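PDB 4X7R: TarM from Staphylococcus aureus subsp. aureus 21178, which belongs to the GT-B clan of glycosyltransferases and carries a large antiparallel sheet in addition to its two parallel-sheet domains. Local coordinates for residues G173-I181 and G189-K197; H249-D257 and T399-L407. The protein carries 1 engineered substitution. One frame throughout, in Å; residues are numbered along the deposited sequence.

Contact 1 of 2, residues G173-I181 and G189-K197; sequences GYPYISRNI and GKTYVLVNK
S178 and Y192 form the hydrogen-bonded pair at the middle of this antiparallel ladder, whose strand segments run at 169° to each other. Y192 N donates to S178 O at 2.7 Å with an N-H...O angle of 176°, and the carbonyl is met almost end-on. The return bond, S178 N to Y192 O, measures 3.0 Å. Toward the turn, N180 N reaches K190 O at 2.9 Å, while G189 N approaches N180 O at 2.8 Å from above the carbonyl plane. At the other end L194 N gives Y176 O only a weak, bent bond.

Side chains sort by sheet face. S178 OG stands between its own backbone N and carbonyl carbon (chi1 63°), which brings it 3.5 Å from Y192 CB and to the edge of the Y192 ring, near its plane. L194 CD1 lies against the backbone N atoms of I177 and S178 and near S178 OG, and its CD2 against P175. On the face opposite S178 and Y192, I177 CG2 meets T191 CG2 at 3.8 Å, and the side chains of I177 and V193 run side by side. R179 and T191 do likewise, and one water joins their polar ends: it lies in the plane of the guanidinium, accepting from R179 NH1 at 2.8 Å, and is also bonded to T191 OG1.

Further out, R179 NE is held by Q166 OE1 of the neighbouring strand 163-169. Helix 69-78 packs on R179 and V193 through F70 and F73, and helix 203-214 adds L206 against V193, so the face bearing I177 and T191 looks into the protein. This is a beta hairpin, strands 175-182 and 187-193, within an antiparallel meander that joins consecutive strands across one long sheet.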
loop_
_atom_site.group_PDB
_atom_site.type_symbol
_atom_site.label_atom_id
_atom_site.label_comp_id
_atom_site.label_asym_id
_atom_site.label_seq_id
_atom_site.Cartn_x
_atom_site.Cartn_y
_atom_site.Cartn_z
ATOM N N GLY A 173 1.058 -28.515 -7.720
ATOM C CA GLY A 173 1.782 -28.393 -8.979
ATOM C C GLY A 173 0.933 -28.523 -10.225
ATOM O O GLY A 173 1.474 -28.768 -11.309
ATOM N N TYR A 174 -0.391 -28.341 -10.099
ATOM C CA TYR A 174 -1.299 -28.413 -11.251
ATOM C C TYR A 174 -1.649 -27.008 -11.773
ATOM O O TYR A 174 -1.932 -26.120 -10.968
ATOM C CB TYR A 174 -2.591 -29.172 -10.884
ATOM C CG TYR A 174 -2.359 -30.625 -10.531
ATOM C CD1 TYR A 174 -2.326 -31.609 -11.518
ATOM C CD2 TYR A 174 -2.149 -31.014 -9.216
ATOM C CE1 TYR A 174 -2.113 -32.950 -11.193
ATOM C CE2 TYR A 174 -1.894 -32.337 -8.889
ATOM C CZ TYR A 174 -1.906 -33.309 -9.871
ATOM O OH TYR A 174 -1.697 -34.614 -9.496
ATOM N N PRO A 175 -1.729 -26.798 -13.096
ATOM C CA PRO A 175 -2.126 -25.459 -13.606
ATOM C C PRO A 175 -3.596 -25.178 -13.360
ATOM O O PRO A 175 -4.411 -26.086 -13.531
ATOM C CB PRO A 175 -1.843 -25.532 -15.112
ATOM C CG PRO A 175 -1.832 -27.015 -15.424
ATOM C CD PRO A 175 -1.438 -27.752 -14.194
ATOM N N TYR A 176 -3.940 -23.923 -12.955
ATOM C CA TYR A 176 -5.325 -23.551 -12.648
ATOM C C TYR A 176 -5.812 -22.337 -13.419
ATOM O O TYR A 176 -7.022 -22.155 -13.577
ATOM C CB TYR A 176 -5.588 -23.446 -11.109
ATOM C CG TYR A 176 -4.799 -22.362 -10.398
ATOM C CD1 TYR A 176 -3.488 -22.582 -9.985
ATOM C CD2 TYR A 176 -5.344 -21.096 -10.190
ATOM C CE1 TYR A 176 -2.758 -21.594 -9.332
ATOM C CE2 TYR A 176 -4.613 -20.090 -9.551
ATOM C CZ TYR A 176 -3.312 -20.340 -9.145
ATOM O OH TYR A 176 -2.575 -19.380 -8.496
ATOM N N ILE A 177 -4.861 -21.515 -13.903
ATOM C CA ILE A 177 -5.071 -20.312 -14.709
ATOM C C ILE A 177 -3.922 -20.234 -15.723
ATOM O O ILE A 177 -2.764 -20.451 -15.348
ATOM C CB ILE A 177 -5.144 -18.990 -13.851
ATOM C CG1 ILE A 177 -6.427 -18.912 -13.034
ATOM C CG2 ILE A 177 -5.022 -17.726 -14.740
ATOM C CD1 ILE A 177 -6.514 -17.732 -12.121
ATOM N N SER A 178 -4.249 -19.910 -17.001
ATOM C CA SER A 178 -3.308 -19.661 -18.096
ATOM C C SER A 178 -3.785 -18.363 -18.731
ATOM O O SER A 178 -4.991 -18.122 -18.761
ATOM C CB SER A 178 -3.303 -20.789 -19.130
ATOM O OG SER A 178 -4.565 -20.895 -19.758
ATOM N N ARG A 179 -2.867 -17.497 -19.147
ATOM C CA ARG A 179 -3.274 -16.199 -19.696
ATOM C C ARG A 179 -2.261 -15.596 -20.628
ATOM O O ARG A 179 -1.044 -15.784 -20.446
ATOM C CB ARG A 179 -3.613 -15.193 -18.573
ATOM C CG ARG A 179 -2.409 -14.706 -17.780
ATOM C CD ARG A 179 -2.854 -14.197 -16.429
ATOM N NE ARG A 179 -1.767 -13.472 -15.778
ATOM C CZ ARG A 179 -1.946 -12.562 -14.838
ATOM N NH1 ARG A 179 -3.167 -12.266 -14.420
ATOM N NH2 ARG A 179 -0.907 -11.944 -14.303
ATOM N N ASN A 180 -2.771 -14.840 -21.616
ATOM C CA ASN A 180 -1.921 -14.166 -22.590
ATOM C C ASN A 180 -1.480 -12.864 -22.013
ATOM O O ASN A 180 -2.248 -12.239 -21.284
ATOM C CB ASN A 180 -2.655 -13.928 -23.910
ATOM C CG ASN A 180 -2.946 -15.201 -24.641
ATOM O OD1 ASN A 180 -4.038 -15.721 -24.579
ATOM N ND2 ASN A 180 -1.958 -15.767 -25.289
ATOM N N ILE A 181 -0.247 -12.463 -22.312
ATOM C CA ILE A 181 0.311 -11.192 -21.836
ATOM C C ILE A 181 0.756 -10.407 -23.057
ATOM O O ILE A 181 1.513 -10.930 -23.860
ATOM C CB ILE A 181 1.479 -11.363 -20.792
ATOM C CG1 ILE A 181 1.072 -12.196 -19.553
ATOM C CG2 ILE A 181 2.129 -10.005 -20.406
ATOM C CD1 ILE A 181 0.069 -11.561 -18.653
ATOM N N GLY A 189 -4.238 -10.263 -21.292
ATOM C CA GLY A 189 -5.214 -10.525 -22.337
ATOM C C GLY A 189 -6.142 -11.645 -21.924
ATOM O O GLY A 189 -6.486 -11.772 -20.744
ATOM N N LYS A 190 -6.516 -12.494 -22.891
ATOM C CA LYS A 190 -7.406 -13.634 -22.652
ATOM C C LYS A 190 -6.863 -14.515 -21.531
ATOM O O LYS A 190 -5.701 -14.923 -21.569
ATOM C CB LYS A 190 -7.604 -14.441 -23.948
ATOM C CG LYS A 190 -9.036 -14.859 -24.186
ATOM C CD LYS A 190 -9.227 -15.344 -25.618
ATOM C CE LYS A 190 -10.685 -15.363 -26.007
ATOM N NZ LYS A 190 -10.910 -16.004 -27.332
ATOM N N THR A 191 -7.687 -14.737 -20.506
ATOM C CA THR A 191 -7.367 -15.536 -19.338
ATOM C C THR A 191 -8.294 -16.752 -19.291
ATOM O O THR A 191 -9.519 -16.600 -19.358
ATOM C CB THR A 191 -7.522 -14.676 -18.056
ATOM O OG1 THR A 191 -6.576 -13.615 -18.110
ATOM C CG2 THR A 191 -7.332 -15.497 -16.747
ATOM N N TYR A 192 -7.707 -17.932 -19.080
ATOM C CA TYR A 192 -8.464 -19.183 -18.983
ATOM C C TYR A 192 -8.323 -19.745 -17.591
ATOM O O TYR A 192 -7.214 -20.014 -17.126
ATOM C CB TYR A 192 -7.999 -20.214 -20.031
ATOM C CG TYR A 192 -8.790 -21.509 -20.057
ATOM C CD1 TYR A 192 -10.186 -21.499 -20.045
ATOM C CD2 TYR A 192 -8.147 -22.740 -20.168
ATOM C CE1 TYR A 192 -10.918 -22.684 -20.067
ATOM C CE2 TYR A 192 -8.872 -23.931 -20.247
ATOM C CZ TYR A 192 -10.257 -23.900 -20.160
ATOM O OH TYR A 192 -10.988 -25.062 -20.267
ATOM N N VAL A 193 -9.450 -19.943 -16.946
ATOM C CA VAL A 193 -9.500 -20.541 -15.630
ATOM C C VAL A 193 -9.820 -22.009 -15.893
ATOM O O VAL A 193 -10.966 -22.371 -16.184
ATOM C CB VAL A 193 -10.499 -19.822 -14.676
ATOM C CG1 VAL A 193 -10.511 -20.474 -13.296
ATOM C CG2 VAL A 193 -10.167 -18.338 -14.556
ATOM N N LEU A 194 -8.765 -22.831 -15.870
ATOM C CA LEU A 194 -8.810 -24.278 -16.137
ATOM C C LEU A 194 -9.765 -24.989 -15.228
ATOM O O LEU A 194 -10.488 -25.845 -15.712
ATOM C CB LEU A 194 -7.414 -24.901 -16.026
ATOM C CG LEU A 194 -6.444 -24.623 -17.170
ATOM C CD1 LEU A 194 -5.789 -23.238 -17.063
ATOM C CD2 LEU A 194 -5.362 -25.642 -17.171
ATOM N N VAL A 195 -9.821 -24.589 -13.928
ATOM C CA VAL A 195 -10.674 -25.207 -12.895
ATOM C C VAL A 195 -12.176 -25.181 -13.129
ATOM O O VAL A 195 -12.833 -26.149 -12.762
ATOM C CB VAL A 195 -10.268 -24.903 -11.432
ATOM C CG1 VAL A 195 -8.856 -25.376 -11.181
ATOM C CG2 VAL A 195 -10.410 -23.421 -11.073
ATOM N N ASN A 196 -12.723 -24.125 -13.750
ATOM C CA ASN A 196 -14.162 -24.071 -14.051
ATOM C C ASN A 196 -14.444 -23.999 -15.561
ATOM O O ASN A 196 -15.593 -23.785 -15.952
ATOM C CB ASN A 196 -14.852 -22.922 -13.287
ATOM C CG ASN A 196 -14.359 -21.527 -13.580
ATOM O OD1 ASN A 196 -13.469 -21.305 -14.402
ATOM N ND2 ASN A 196 -14.938 -20.540 -12.903
ATOM N N LYS A 197 -13.396 -24.151 -16.407
ATOM C CA LYS A 197 -13.498 -24.077 -17.867
ATOM C C LYS A 197 -14.082 -22.738 -18.354
ATOM O O LYS A 197 -14.801 -22.699 -19.359
ATOM C CB LYS A 197 -14.274 -25.276 -18.486
ATOM C CG LYS A 197 -13.817 -26.700 -18.120
ATOM C CD LYS A 197 -14.215 -27.752 -19.227
ATOM C CE LYS A 197 -15.718 -27.927 -19.496
ATOM N NZ LYS A 197 -16.028 -29.100 -20.388
HETATM O O HOH W 1 -5.725 -12.607 -15.379
#

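Contact 2 of 2, residues H249-D257 and T399-L407. With 3YW ((2S)-2,3-dihydroxypropyl 2-acetamido-2-deoxy-alpha-D-glucopyranoside), chain F; UDP (uridine-5'-diphosphate), chain E.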
loop_
_atom_site.group_PDB
_atom_site.type_symbol
_atom_site.label_atom_id
_atom_site.label_comp_id
_atom_site.label_asym_id
_atom_site.label_seq_id
_atom_site.Cartn_x
_atom_site.Cartn_y
_atom_site.Cartn_z
ATOM N N HIS A 249 -8.494 8.575 -1.048
ATOM C CA HIS A 249 -7.513 8.710 0.032
ATOM C C HIS A 249 -6.543 9.881 -0.178
ATOM O O HIS A 249 -5.780 10.218 0.729
ATOM C CB HIS A 249 -6.719 7.399 0.181
ATOM C CG HIS A 249 -7.513 6.289 0.774
ATOM N ND1 HIS A 249 -7.552 6.090 2.139
ATOM C CD2 HIS A 249 -8.287 5.359 0.171
ATOM C CE1 HIS A 249 -8.333 5.038 2.327
ATOM N NE2 HIS A 249 -8.802 4.571 1.169
ATOM N N VAL A 250 -6.580 10.500 -1.335
ATOM C CA VAL A 250 -5.584 11.523 -1.708
ATOM C C VAL A 250 -6.217 12.838 -2.173
ATOM O O VAL A 250 -7.401 12.892 -2.493
ATOM C CB VAL A 250 -4.644 10.959 -2.833
ATOM C CG1 VAL A 250 -3.925 9.667 -2.402
ATOM C CG2 VAL A 250 -5.430 10.690 -4.122
ATOM N N ASN A 251 -5.388 13.857 -2.318
ATOM C CA ASN A 251 -5.798 15.087 -2.954
ATOM C C ASN A 251 -6.033 14.672 -4.439
ATOM O O ASN A 251 -5.160 14.044 -5.058
ATOM C CB ASN A 251 -4.693 16.156 -2.819
ATOM C CG ASN A 251 -5.077 17.508 -3.368
ATOM O OD1 ASN A 251 -5.800 17.608 -4.361
ATOM N ND2 ASN A 251 -4.590 18.588 -2.753
ATOM N N HIS A 252 -7.250 14.940 -4.960
ATOM C CA HIS A 252 -7.676 14.540 -6.300
ATOM C C HIS A 252 -6.995 15.341 -7.431
ATOM O O HIS A 252 -7.137 14.990 -8.602
ATOM C CB HIS A 252 -9.197 14.598 -6.407
ATOM C CG HIS A 252 -9.734 15.985 -6.200
ATOM N ND1 HIS A 252 -9.572 16.651 -4.984
ATOM C CD2 HIS A 252 -10.393 16.794 -7.060
ATOM C CE1 HIS A 252 -10.117 17.844 -5.161
ATOM N NE2 HIS A 252 -10.629 17.974 -6.396
ATOM N N HIS A 253 -6.264 16.405 -7.103
ATOM C CA HIS A 253 -5.551 17.132 -8.147
ATOM C C HIS A 253 -4.253 16.382 -8.441
ATOM O O HIS A 253 -3.705 15.697 -7.552
ATOM C CB HIS A 253 -5.185 18.560 -7.716
ATOM C CG HIS A 253 -6.353 19.429 -7.405
ATOM N ND1 HIS A 253 -6.908 19.467 -6.121
ATOM C CD2 HIS A 253 -6.972 20.351 -8.178
ATOM C CE1 HIS A 253 -7.875 20.373 -6.169
ATOM N NE2 HIS A 253 -7.951 20.936 -7.384
ATOM N N GLU A 254 -3.749 16.533 -9.677
ATOM C CA GLU A 254 -2.471 15.958 -10.077
ATOM C C GLU A 254 -1.355 16.630 -9.270
ATOM O O GLU A 254 -1.365 17.855 -9.063
ATOM C CB GLU A 254 -2.219 16.141 -11.586
ATOM C CG GLU A 254 -2.825 15.038 -12.434
ATOM C CD GLU A 254 -2.011 13.770 -12.597
ATOM O OE1 GLU A 254 -1.584 13.179 -11.578
ATOM O OE2 GLU A 254 -1.843 13.338 -13.758
ATOM N N ASN A 255 -0.452 15.799 -8.748
ATOM C CA ASN A 255 0.701 16.216 -7.956
ATOM C C ASN A 255 1.689 16.870 -8.868
ATOM O O ASN A 255 1.781 16.476 -10.032
ATOM C CB ASN A 255 1.360 15.007 -7.298
ATOM C CG ASN A 255 0.414 14.202 -6.435
ATOM O OD1 ASN A 255 -0.456 14.738 -5.735
ATOM N ND2 ASN A 255 0.600 12.895 -6.439
ATOM N N PHE A 256 2.427 17.868 -8.347
ATOM C CA PHE A 256 3.466 18.619 -9.075
ATOM C C PHE A 256 2.963 19.137 -10.433
ATOM O O PHE A 256 3.616 18.964 -11.459
ATOM C CB PHE A 256 4.759 17.780 -9.188
ATOM C CG PHE A 256 5.204 17.183 -7.874
ATOM C CD1 PHE A 256 5.693 17.992 -6.852
ATOM C CD2 PHE A 256 5.106 15.820 -7.645
ATOM C CE1 PHE A 256 6.087 17.442 -5.634
ATOM C CE2 PHE A 256 5.508 15.270 -6.429
ATOM C CZ PHE A 256 5.998 16.087 -5.433
ATOM N N ASP A 257 1.769 19.747 -10.417
ATOM C CA ASP A 257 1.100 20.262 -11.604
ATOM C C ASP A 257 0.576 21.668 -11.367
ATOM O O ASP A 257 -0.077 21.928 -10.346
ATOM C CB ASP A 257 -0.042 19.313 -12.006
ATOM C CG ASP A 257 -0.834 19.761 -13.214
ATOM O OD1 ASP A 257 -0.338 19.593 -14.342
ATOM O OD2 ASP A 257 -1.909 20.375 -13.028
ATOM N N THR A 399 6.661 18.127 5.614
ATOM C CA THR A 399 6.985 18.987 4.469
ATOM C C THR A 399 6.135 18.547 3.276
ATOM O O THR A 399 6.291 19.079 2.185
ATOM C CB THR A 399 8.503 18.958 4.131
ATOM O OG1 THR A 399 8.959 17.602 4.100
ATOM C CG2 THR A 399 9.325 19.765 5.098
ATOM N N SER A 400 5.229 17.593 3.493
ATOM C CA SER A 400 4.346 17.036 2.460
ATOM C C SER A 400 3.559 18.125 1.735
ATOM O O SER A 400 3.097 19.078 2.368
ATOM C CB SER A 400 3.402 16.004 3.058
ATOM O OG SER A 400 2.717 15.333 2.015
ATOM N N GLN A 401 3.450 17.995 0.410
ATOM C CA GLN A 401 2.746 18.975 -0.421
ATOM C C GLN A 401 1.319 18.552 -0.724
ATOM O O GLN A 401 0.519 19.394 -1.143
ATOM C CB GLN A 401 3.514 19.250 -1.732
ATOM C CG GLN A 401 4.825 20.021 -1.541
ATOM C CD GLN A 401 4.695 21.516 -1.495
ATOM O OE1 GLN A 401 3.710 22.106 -1.950
ATOM N NE2 GLN A 401 5.737 22.171 -1.009
ATOM N N TYR A 402 1.012 17.247 -0.601
ATOM C CA TYR A 402 -0.334 16.757 -0.889
ATOM C C TYR A 402 -0.723 15.633 0.081
ATOM O O TYR A 402 0.057 14.699 0.287
ATOM C CB TYR A 402 -0.463 16.241 -2.349
ATOM C CG TYR A 402 0.173 17.125 -3.407
ATOM C CD1 TYR A 402 -0.543 18.163 -4.003
ATOM C CD2 TYR A 402 1.491 16.925 -3.813
ATOM C CE1 TYR A 402 0.040 18.983 -4.974
ATOM C CE2 TYR A 402 2.091 17.755 -4.762
ATOM C CZ TYR A 402 1.358 18.774 -5.346
ATOM O OH TYR A 402 1.949 19.589 -6.277
ATOM N N GLU A 403 -1.934 15.709 0.647
ATOM C CA GLU A 403 -2.468 14.669 1.518
ATOM C C GLU A 403 -3.980 14.584 1.327
ATOM O O GLU A 403 -4.624 15.547 0.882
ATOM C CB GLU A 403 -2.166 14.945 3.023
ATOM C CG GLU A 403 -0.711 14.931 3.469
ATOM C CD GLU A 403 0.006 13.599 3.348
ATOM O OE1 GLU A 403 -0.671 12.547 3.292
ATOM O OE2 GLU A 403 1.257 13.611 3.303
ATOM N N GLY A 404 -4.520 13.453 1.730
ATOM C CA GLY A 404 -5.947 13.225 1.852
ATOM C C GLY A 404 -6.326 13.613 3.265
ATOM O O GLY A 404 -7.369 14.231 3.500
ATOM N N GLN A 405 -5.442 13.287 4.219
ATOM C CA GLN A 405 -5.631 13.619 5.650
ATOM C C GLN A 405 -4.299 13.674 6.409
ATOM O O GLN A 405 -3.983 14.701 6.985
ATOM C CB GLN A 405 -6.617 12.646 6.332
ATOM C CG GLN A 405 -7.001 13.085 7.735
ATOM C CD GLN A 405 -8.131 12.275 8.322
ATOM O OE1 GLN A 405 -8.249 11.067 8.108
ATOM N NE2 GLN A 405 -8.980 12.934 9.098
ATOM N N GLY A 406 -3.580 12.542 6.473
ATOM C CA GLY A 406 -2.276 12.494 7.142
ATOM C C GLY A 406 -2.273 11.788 8.474
ATOM O O GLY A 406 -2.199 12.422 9.526
ATOM N N LEU A 407 -2.301 10.466 8.433
ATOM C CA LEU A 407 -2.314 9.657 9.640
ATOM C C LEU A 407 -1.065 9.794 10.492
ATOM O O LEU A 407 -1.196 9.736 11.702
ATOM C CB LEU A 407 -2.633 8.183 9.345
ATOM C CG LEU A 407 -4.043 7.873 8.776
ATOM C CD1 LEU A 407 -4.109 6.422 8.281
ATOM C CD2 LEU A 407 -5.131 8.113 9.832
HETATM O O3A 3YW F . -2.242 6.430 -3.419
HETATM C C4A 3YW F . -2.686 6.305 0.300
HETATM C C5A 3YW F . -2.072 6.655 -1.033
HETATM O O5 3YW F . -4.407 7.571 2.513
HETATM C C6A 3YW F . -2.899 6.153 -2.192
HETATM C C5 3YW F . -4.220 7.882 3.900
HETATM C C6 3YW F . -5.265 7.100 4.659
HETATM C C4 3YW F . -4.305 9.396 4.074
HETATM O O6 3YW F . -6.583 7.432 4.246
HETATM C C3 3YW F . -3.117 10.027 3.355
HETATM O O4 3YW F . -4.241 9.736 5.455
HETATM O O3 3YW F . -3.140 11.451 3.449
HETATM O O7 3YW F . -2.414 11.491 -0.035
HETATM C C7 3YW F . -1.500 10.845 0.467
HETATM C C8 3YW F . -0.063 11.109 0.132
HETATM N N2 3YW F . -1.723 9.871 1.351
HETATM C C2 3YW F . -3.039 9.576 1.896
HETATM C C1 3YW F . -3.429 8.111 1.630
HETATM O O1 3YW F . -2.376 7.236 1.339
HETATM O O2 3YW F . -0.760 6.095 -1.098
HETATM N N1 UDP E . 4.249 3.844 8.451
HETATM C C2 UDP E . 4.803 2.908 9.304
HETATM N N3 UDP E . 6.175 2.820 9.261
HETATM C C4 UDP E . 7.030 3.539 8.454
HETATM C C5 UDP E . 6.381 4.459 7.556
HETATM C C6 UDP E . 5.040 4.583 7.581
HETATM O O2 UDP E . 4.134 2.203 10.047
HETATM O O4 UDP E . 8.259 3.373 8.567
HETATM C "C1'" UDP E . 2.795 4.107 8.607
HETATM C "C2'" UDP E . 2.467 5.243 9.571
HETATM O "O2'" UDP E . 2.414 4.776 10.909
HETATM C "C3'" UDP E . 1.090 5.680 9.067
HETATM C "C4'" UDP E . 1.181 5.433 7.564
HETATM O "O4'" UDP E . 2.259 4.488 7.359
HETATM O "O3'" UDP E . -0.036 5.032 9.661
HETATM C "C5'" UDP E . 1.409 6.669 6.733
HETATM O "O5'" UDP E . 0.156 7.388 6.711
HETATM P PA UDP E . -0.079 8.832 6.051
HETATM O O1A UDP E . -1.535 9.078 5.950
HETATM O O2A UDP E . 0.602 9.890 6.934
HETATM O O3A UDP E . 0.576 8.833 4.632
HETATM P PB UDP E . 0.453 7.850 3.370
HETATM O O1B UDP E . -0.961 7.341 3.258
HETATM O O2B UDP E . 1.412 6.665 3.522
HETATM O O3B UDP E . 0.777 8.631 2.111
#
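Y402 CG is anti to its carbonyl carbon (chi1 -44°), a setting that aims the ring into the 249-257 loop between N255 and F256. N255 OD1 lies over one ring face, 3.4 Å from Y402 CG, and is hydrogen-bonded to K263 NZ. The Y402 edge points at the face of F256, with planes at 87° and centroids 5.5 Å apart: a T-shaped pair. F256 N donates to Y402 OH at 2.7 Å, fixing the far end of the ring.

A bend at chi2 (-64°) turns E403 back so that its OE1 takes the hydroxyl O3 of 3YW at 2.7 Å, while OE2 is held by S400 OG and K331. G404 N and Q405 N donate to that same O3, which is therefore gripped by three bonds. G404 CA makes a CA-H...O contact with H249 O at 3.2 Å. H249 ND1 meets 3YW O6 in its ring plane at 2.7 Å, its NE2 being bonded to D226. L407 N, opening helix 407-414, donates to UDP O1A at 2.9 Å. With E411 also binding UDP, the E403-E411 spacing is consistent with the EX7E motif in the interdomain cleft of GT-B enzymes.

The two contacts lie on opposite sides of the chain's centre, their centres 39 Å apart and their nearest atoms about 23 Å apart, so they do not touch. Contact 1 closes along the chain before contact 2 opens. Contact 1 pairs consecutive strands of one sheet; contact 2 brings together loops of two different parallel sheets, 142 residues apart at their closest ends, and lines the 3YW and UDP sites directly. Bound sulfated sugars approach both: the R179 side chain is about 7 Å from one such unit, and the N255 side chain about 6 Å from another. Neither distance amounts to direct bonding.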